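Local coordinates for MREC protein (Listeria monocytogenes, PDB 2J5U) that is probably involved in forming and maintaining cell shape, and assembles as dimers joined into a larger oligomer, at residues A[51-54]-A[55-59]; A[122-125]-A[126-130]; A[42-45]-A[46-50]. One frame throughout, in Å; residues are numbered along the deposited sequence.

Overall arrangement
Contacts 1 and 3 lie on the same helix, 31-58, and adjoin in sequence, their centres about 13 Å apart; contact 2 sits in the barrel part of the chain, its centre about 37 Å from that of contact 1 and about 33 Å from that of contact 3. Contact 3 is a surface contact and the other two are partly buried, but burial has different sources: the second subunit touches both helical contacts, whereas no other chain of the assembly reaches 122-130. Chemistry follows place. Along the helix, backbone bonds four residues apart combine with charged side chains that pair across the dimer; at the end of strand 121-125 a turn hydrogen bond and an ST turn shape the exit from the sheet.

Contact 1: A[51-54]-A[55-59]; sequences ENKD and LKESL
Asn52 and Lys56 meet one helical turn apart, their side chains crossing at a slant. Lys56, extended beyond CG, passes along the amide oxygen, and its NZ makes a weak hydrogen bond to Asn52 OD1 at 3.0 Å. The stronger partner of that ammonium is Glu51 of the second subunit, and Ser64 OG also bonds to it.

Lys53 CD and CE pass alongside the Glu57 carboxylate as these chains cross, CE 3.1 Å from OE2, while Lys53 NZ, carried past by bends at chi2 and chi4 (62°), stays 4.1 Å from Glu57 OE2, beyond a salt bridge. A second acid approaches: Asp54 OD1 lies 3.8 Å from Glu57 OE1, the planes 28° apart; Lys50, bound to Asp54 OD2, would probably offset part of that repulsion. Leu55 runs beside Glu51, its CD1 3.9 Å from Glu51 OE2, whose salt bridge goes to Lys56 of the second subunit.

At the last turn Asp54 O accepts from Ser58 N at 2.8 Å and from Ser58 OG at 3.0 Å, the hydroxyl above the carbonyl plane; Glu57 N adds a weak bond. Leu59 then leaves helical geometry, ending the helix. The Glu51-Lys56 pairs join it to the second subunit, consistent with its predicted coiled coil.

Contact 2: A[122-125]-A[126-130]; sequences TVEL and LTSSD
Leu125 and Ser128 bring the chain round tightly: Ser128 N donates to Leu125 O at 2.9 Å with an N-H...O angle of 156°. The donor stands well above the carbonyl plane, 59° out of it, and Ser128 CB is drawn to 3.0 Å from the same Leu125 O. Leu125 and Thr127 lie side by side and point the same way, with Leu125 CB 3.7 Å from Thr127 OG1. The Thr127 hydroxyl sits between its own backbone N and carbonyl carbon, and its polar partner is the backbone oxygen of Asn84. Leu126 turns away from the strand and packs on Leu109 and Met216, while Leu125 packs on Arg78, so the two leucines are both buried but serve different neighbours.

This is a type I beta turn, Leu125 to Ser128, at the end of strand 121-125, where the chain leaves one six-stranded antiparallel barrel on its way to strand 135-139 of the other. An ST turn follows at once: Ser128 OG accepts from Asp130 N at 3.1 Å, at an angle of 163°, which ties the loop to the turn it leaves.

The acidic side is looser. Glu124, its CG anti to the backbone N and its chain bent at chi2, extends past Ser128, and its CD comes no nearer to Ser128 OG than 3.6 Å. Farther on, Glu124 OE2 is 3.6 Å from Asp130 CB and 3.9 Å from Asp130 OD2, the side chains crossing at about a right angle. Both acids are partly exposed, which would probably soften their repulsion, and Asp130 OD1 accepts a bond from Lys132 N.

Contact 3: A[42-45]-A[46-50]; sequences ESEV and ADLKK
Val45 and Lys49 make the closest side-chain meeting of this helical stretch, a van der Waals contact between the end of the lysine and a methyl. The lysine chain bends at chi2 and chi3 (58°) and crosses the valine at a slant, bringing Lys49 CE and NZ each to 3.4 Å from Val45 CG1. That branch is anti to the valine's backbone N, beside the carbonyl carbon, which places it on the flank where the lysine folds over. Leu48 lies against the backbone, its CG 3.4 Å from Glu44 O, and Ala46 sets its methyl against Glu42 O. Glu44 also packs on Val45 of the second subunit, while Leu48 packs on Asn52 of that chain.

Backbone hydrogen bonds supply the second kind of interaction. Four link residues four apart: Ala46 N to Glu42 O, Asp47 N to Ser43 O and Leu48 N to Glu44 O, each at 3.1 Å, and Lys49 N to Val45 O. The Leu48 N bond is nearly straight at 172°, whereas Asp47 N reaches a second carbonyl, Glu44 O, by a weak bond of 3.3 Å and 122°. These are the marks of an alpha-helix, somewhat distorted at Val45 and Ala46.

Polar and charged contacts form the third group. Asp47 OD2 comes to 3.1 Å from Ser43 O, an approach of two acceptors and not a bond. The ammonium of Lys49, after passing the valine, pairs with Glu44 of the second subunit.

A lysine that lays its end on Val45 of its own helix while its charge is met by the partner chain implies an interface that mixes apolar side chains with polar ones, consistent with the coiled coil predicted here.

Contact 1: A[51-54]-A[55-59]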
loop_
_atom_site.group_PDB
_atom_site.type_symbol
_atom_site.label_atom_id
_atom_site.label_comp_id
_atom_site.label_asym_id
_atom_site.label_seq_id
_atom_site.Cartn_x
_atom_site.Cartn_y
_atom_site.Cartn_z
ATOM N N GLU A 51 -26.426 22.789 41.045
ATOM C CA GLU A 51 -26.036 22.533 39.663
ATOM C C GLU A 51 -25.492 23.815 39.049
ATOM O O GLU A 51 -24.438 23.816 38.408
ATOM C CB GLU A 51 -27.254 22.078 38.872
ATOM C CG GLU A 51 -26.980 21.766 37.428
ATOM C CD GLU A 51 -28.255 21.737 36.609
ATOM O OE1 GLU A 51 -29.250 21.131 37.069
ATOM O OE2 GLU A 51 -28.260 22.322 35.504
ATOM N N ASN A 52 -26.234 24.901 39.247
ATOM C CA ASN A 52 -25.852 26.211 38.745
ATOM C C ASN A 52 -24.464 26.581 39.275
ATOM O O ASN A 52 -23.636 27.124 38.542
ATOM C CB ASN A 52 -26.889 27.254 39.184
ATOM C CG ASN A 52 -26.629 28.634 38.596
ATOM O OD1 ASN A 52 -25.643 29.286 38.931
ATOM N ND2 ASN A 52 -27.517 29.082 37.714
ATOM N N LYS A 53 -24.212 26.271 40.545
ATOM C CA LYS A 53 -22.926 26.575 41.176
ATOM C C LYS A 53 -21.808 25.786 40.497
ATOM O O LYS A 53 -20.727 26.321 40.249
ATOM C CB LYS A 53 -22.982 26.238 42.674
ATOM C CG LYS A 53 -21.968 26.972 43.556
ATOM C CD LYS A 53 -20.581 26.346 43.510
ATOM C CE LYS A 53 -19.582 27.128 44.373
ATOM N NZ LYS A 53 -19.956 27.154 45.820
ATOM N N ASP A 54 -22.070 24.519 40.186
ATOM C CA ASP A 54 -21.064 23.696 39.526
ATOM C C ASP A 54 -20.740 24.244 38.154
ATOM O O ASP A 54 -19.572 24.404 37.805
ATOM C CB ASP A 54 -21.537 22.252 39.389
ATOM C CG ASP A 54 -21.706 21.575 40.728
ATOM O OD1 ASP A 54 -20.890 21.852 41.642
ATOM O OD2 ASP A 54 -22.646 20.759 40.857
ATOM N N LEU A 55 -21.780 24.524 37.376
ATOM C CA LEU A 55 -21.610 25.067 36.037
ATOM C C LEU A 55 -20.729 26.310 36.056
ATOM O O LEU A 55 -19.762 26.405 35.295
ATOM C CB LEU A 55 -22.967 25.420 35.438
ATOM C CG LEU A 55 -23.884 24.257 35.083
ATOM C CD1 LEU A 55 -25.268 24.776 34.727
ATOM C CD2 LEU A 55 -23.276 23.496 33.927
ATOM N N LYS A 56 -21.064 27.262 36.926
ATOM C CA LYS A 56 -20.298 28.501 37.024
ATOM C C LYS A 56 -18.865 28.232 37.437
ATOM O O LYS A 56 -17.981 29.044 37.159
ATOM C CB LYS A 56 -20.953 29.479 38.007
ATOM C CG LYS A 56 -22.158 30.221 37.437
ATOM C CD LYS A 56 -22.910 30.992 38.511
ATOM C CE LYS A 56 -24.118 31.699 37.926
ATOM N NZ LYS A 56 -25.049 32.221 38.971
ATOM N N GLU A 57 -18.638 27.099 38.102
ATOM C CA GLU A 57 -17.289 26.725 38.524
ATOM C C GLU A 57 -16.546 26.092 37.343
ATOM O O GLU A 57 -15.335 26.280 37.195
ATOM C CB GLU A 57 -17.332 25.749 39.713
ATOM C CG GLU A 57 -17.822 26.378 41.027
ATOM C CD GLU A 57 -17.629 25.472 42.247
ATOM O OE1 GLU A 57 -18.105 24.312 42.217
ATOM O OE2 GLU A 57 -17.007 25.927 43.240
ATOM N N SER A 58 -17.283 25.356 36.506
ATOM C CA SER A 58 -16.726 24.696 35.320
ATOM C C SER A 58 -16.226 25.776 34.366
ATOM O O SER A 58 -15.181 25.638 33.737
ATOM C CB SER A 58 -17.799 23.853 34.631
ATOM O OG SER A 58 -18.352 22.905 35.529
ATOM N N LEU A 59 -17.007 26.845 34.260
ATOM C CA LEU A 59 -16.658 27.999 33.445
ATOM C C LEU A 59 -15.983 28.888 34.485
ATOM O O LEU A 59 -16.088 28.618 35.682
ATOM C CB LEU A 59 -17.933 28.647 32.916
ATOM C CG LEU A 59 -18.801 27.647 32.150
ATOM C CD1 LEU A 59 -20.256 28.100 32.109
ATOM C CD2 LEU A 59 -18.221 27.472 30.762
#

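Contact 2: A[122-125]-A[126-130]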
loop_
_atom_site.group_PDB
_atom_site.type_symbol
_atom_site.label_atom_id
_atom_site.label_comp_id
_atom_site.label_asym_id
_atom_site.label_seq_id
_atom_site.Cartn_x
_atom_site.Cartn_y
_atom_site.Cartn_z
ATOM N N THR A 122 -31.709 55.177 56.190
ATOM C CA THR A 122 -33.021 55.457 55.635
ATOM C C THR A 122 -33.206 54.627 54.380
ATOM O O THR A 122 -32.279 54.490 53.588
ATOM C CB THR A 122 -33.130 56.958 55.248
ATOM O OG1 THR A 122 -32.938 57.767 56.413
ATOM C CG2 THR A 122 -34.479 57.275 54.651
ATOM N N VAL A 123 -34.390 54.057 54.193
ATOM C CA VAL A 123 -34.637 53.304 52.984
ATOM C C VAL A 123 -35.933 53.804 52.350
ATOM O O VAL A 123 -36.960 53.995 53.021
ATOM C CB VAL A 123 -34.658 51.736 53.228
ATOM C CG1 VAL A 123 -34.302 51.418 54.636
ATOM C CG2 VAL A 123 -35.988 51.139 52.862
ATOM N N GLU A 124 -35.852 54.054 51.047
ATOM C CA GLU A 124 -36.978 54.539 50.282
ATOM C C GLU A 124 -37.767 53.348 49.783
ATOM O O GLU A 124 -37.221 52.474 49.115
ATOM C CB GLU A 124 -36.472 55.376 49.115
ATOM C CG GLU A 124 -37.560 55.857 48.202
ATOM C CD GLU A 124 -37.290 57.247 47.683
ATOM O OE1 GLU A 124 -37.176 58.177 48.525
ATOM O OE2 GLU A 124 -37.195 57.411 46.440
ATOM N N LEU A 125 -39.055 53.329 50.106
ATOM C CA LEU A 125 -39.949 52.241 49.731
ATOM C C LEU A 125 -40.464 52.294 48.298
ATOM O O LEU A 125 -40.544 53.359 47.694
ATOM C CB LEU A 125 -41.148 52.224 50.675
ATOM C CG LEU A 125 -40.828 52.149 52.167
ATOM C CD1 LEU A 125 -42.119 52.246 52.945
ATOM C CD2 LEU A 125 -40.094 50.862 52.487
ATOM N N LEU A 126 -40.824 51.137 47.757
ATOM C CA LEU A 126 -41.345 51.089 46.403
ATOM C C LEU A 126 -42.572 51.983 46.317
ATOM O O LEU A 126 -42.782 52.655 45.303
ATOM C CB LEU A 126 -41.713 49.653 46.014
ATOM C CG LEU A 126 -40.519 48.709 45.846
ATOM C CD1 LEU A 126 -40.971 47.290 45.503
ATOM C CD2 LEU A 126 -39.645 49.259 44.737
ATOM N N THR A 127 -43.362 52.010 47.392
ATOM C CA THR A 127 -44.583 52.823 47.432
ATOM C C THR A 127 -44.330 54.332 47.523
ATOM O O THR A 127 -45.269 55.117 47.589
ATOM C CB THR A 127 -45.497 52.430 48.627
ATOM O OG1 THR A 127 -44.765 52.545 49.852
ATOM C CG2 THR A 127 -46.005 51.014 48.476
ATOM N N SER A 128 -43.066 54.735 47.523
ATOM C CA SER A 128 -42.722 56.148 47.615
ATOM C C SER A 128 -43.386 57.039 46.573
ATOM O O SER A 128 -43.708 56.596 45.467
ATOM C CB SER A 128 -41.214 56.322 47.514
ATOM O OG SER A 128 -40.870 57.692 47.482
ATOM N N SER A 129 -43.576 58.304 46.931
ATOM C CA SER A 129 -44.186 59.267 46.022
ATOM C C SER A 129 -43.151 60.020 45.189
ATOM O O SER A 129 -43.500 60.952 44.467
ATOM C CB SER A 129 -45.044 60.268 46.798
ATOM O OG SER A 129 -44.273 60.945 47.771
ATOM N N ASP A 130 -41.885 59.621 45.287
ATOM C CA ASP A 130 -40.815 60.265 44.523
ATOM C C ASP A 130 -40.866 59.782 43.081
ATOM O O ASP A 130 -40.521 58.647 42.815
ATOM C CB ASP A 130 -39.453 59.901 45.107
ATOM C CG ASP A 130 -38.324 60.713 44.498
ATOM O OD1 ASP A 130 -38.336 60.928 43.269
ATOM O OD2 ASP A 130 -37.419 61.135 45.248
#

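Contact 3: A[42-45]-A[46-50]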
loop_
_atom_site.group_PDB
_atom_site.type_symbol
_atom_site.label_atom_id
_atom_site.label_comp_id
_atom_site.label_asym_id
_atom_site.label_seq_id
_atom_site.Cartn_x
_atom_site.Cartn_y
_atom_site.Cartn_z
ATOM N N GLU A 42 -38.583 24.135 47.559
ATOM C CA GLU A 42 -37.340 24.371 48.273
ATOM C C GLU A 42 -36.221 23.408 47.887
ATOM O O GLU A 42 -35.080 23.825 47.699
ATOM C CB GLU A 42 -37.575 24.316 49.784
ATOM C CG GLU A 42 -38.508 25.405 50.303
ATOM C CD GLU A 42 -38.518 25.509 51.823
ATOM O OE1 GLU A 42 -38.750 24.481 52.497
ATOM O OE2 GLU A 42 -38.300 26.625 52.344
ATOM N N SER A 43 -36.531 22.123 47.762
ATOM C CA SER A 43 -35.499 21.159 47.397
ATOM C C SER A 43 -35.199 21.243 45.904
ATOM O O SER A 43 -34.061 21.027 45.484
ATOM C CB SER A 43 -35.932 19.738 47.750
ATOM O OG SER A 43 -36.933 19.289 46.860
ATOM N N GLU A 44 -36.221 21.547 45.104
ATOM C CA GLU A 44 -36.032 21.668 43.660
ATOM C C GLU A 44 -35.012 22.777 43.428
ATOM O O GLU A 44 -34.073 22.626 42.639
ATOM C CB GLU A 44 -37.350 22.021 42.957
ATOM C CG GLU A 44 -37.219 22.102 41.433
ATOM C CD GLU A 44 -38.520 22.467 40.725
ATOM O OE1 GLU A 44 -38.521 22.502 39.472
ATOM O OE2 GLU A 44 -39.536 22.720 41.413
ATOM N N VAL A 45 -35.202 23.892 44.127
ATOM C CA VAL A 45 -34.295 25.020 44.018
ATOM C C VAL A 45 -32.900 24.548 44.390
ATOM O O VAL A 45 -32.017 24.482 43.540
ATOM C CB VAL A 45 -34.703 26.172 44.961
ATOM C CG1 VAL A 45 -33.578 27.185 45.066
ATOM C CG2 VAL A 45 -35.956 26.849 44.440
ATOM N N ALA A 46 -32.718 24.206 45.662
ATOM C CA ALA A 46 -31.431 23.742 46.174
ATOM C C ALA A 46 -30.654 22.891 45.171
ATOM O O ALA A 46 -29.431 23.003 45.069
ATOM C CB ALA A 46 -31.643 22.963 47.458
ATOM N N ASP A 47 -31.364 22.037 44.437
ATOM C CA ASP A 47 -30.722 21.183 43.443
ATOM C C ASP A 47 -30.240 22.022 42.267
ATOM O O ASP A 47 -29.073 21.938 41.871
ATOM C CB ASP A 47 -31.693 20.103 42.957
ATOM C CG ASP A 47 -31.967 19.043 44.015
ATOM O OD1 ASP A 47 -32.622 18.030 43.686
ATOM O OD2 ASP A 47 -31.528 19.219 45.174
ATOM N N LEU A 48 -31.146 22.827 41.715
ATOM C CA LEU A 48 -30.828 23.716 40.600
ATOM C C LEU A 48 -29.686 24.614 41.044
ATOM O O LEU A 48 -28.675 24.768 40.352
ATOM C CB LEU A 48 -32.029 24.596 40.266
ATOM C CG LEU A 48 -33.243 23.927 39.646
ATOM C CD1 LEU A 48 -34.394 24.902 39.599
ATOM C CD2 LEU A 48 -32.886 23.449 38.257
ATOM N N LYS A 49 -29.878 25.200 42.218
ATOM C CA LYS A 49 -28.922 26.104 42.826
ATOM C C LYS A 49 -27.536 25.469 42.933
ATOM O O LYS A 49 -26.524 26.142 42.736
ATOM C CB LYS A 49 -29.444 26.529 44.205
ATOM C CG LYS A 49 -28.714 27.696 44.846
ATOM C CD LYS A 49 -29.692 28.695 45.468
ATOM C CE LYS A 49 -30.592 28.059 46.531
ATOM N NZ LYS A 49 -31.572 29.036 47.116
ATOM N N LYS A 50 -27.479 24.176 43.230
ATOM C CA LYS A 50 -26.183 23.515 43.338
ATOM C C LYS A 50 -25.595 23.304 41.947
ATOM O O LYS A 50 -24.422 23.596 41.702
ATOM C CB LYS A 50 -26.311 22.168 44.047
ATOM C CG LYS A 50 -24.961 21.507 44.277
ATOM C CD LYS A 50 -25.088 20.081 44.779
ATOM C CE LYS A 50 -23.715 19.445 44.943
ATOM N NZ LYS A 50 -22.923 19.499 43.677
#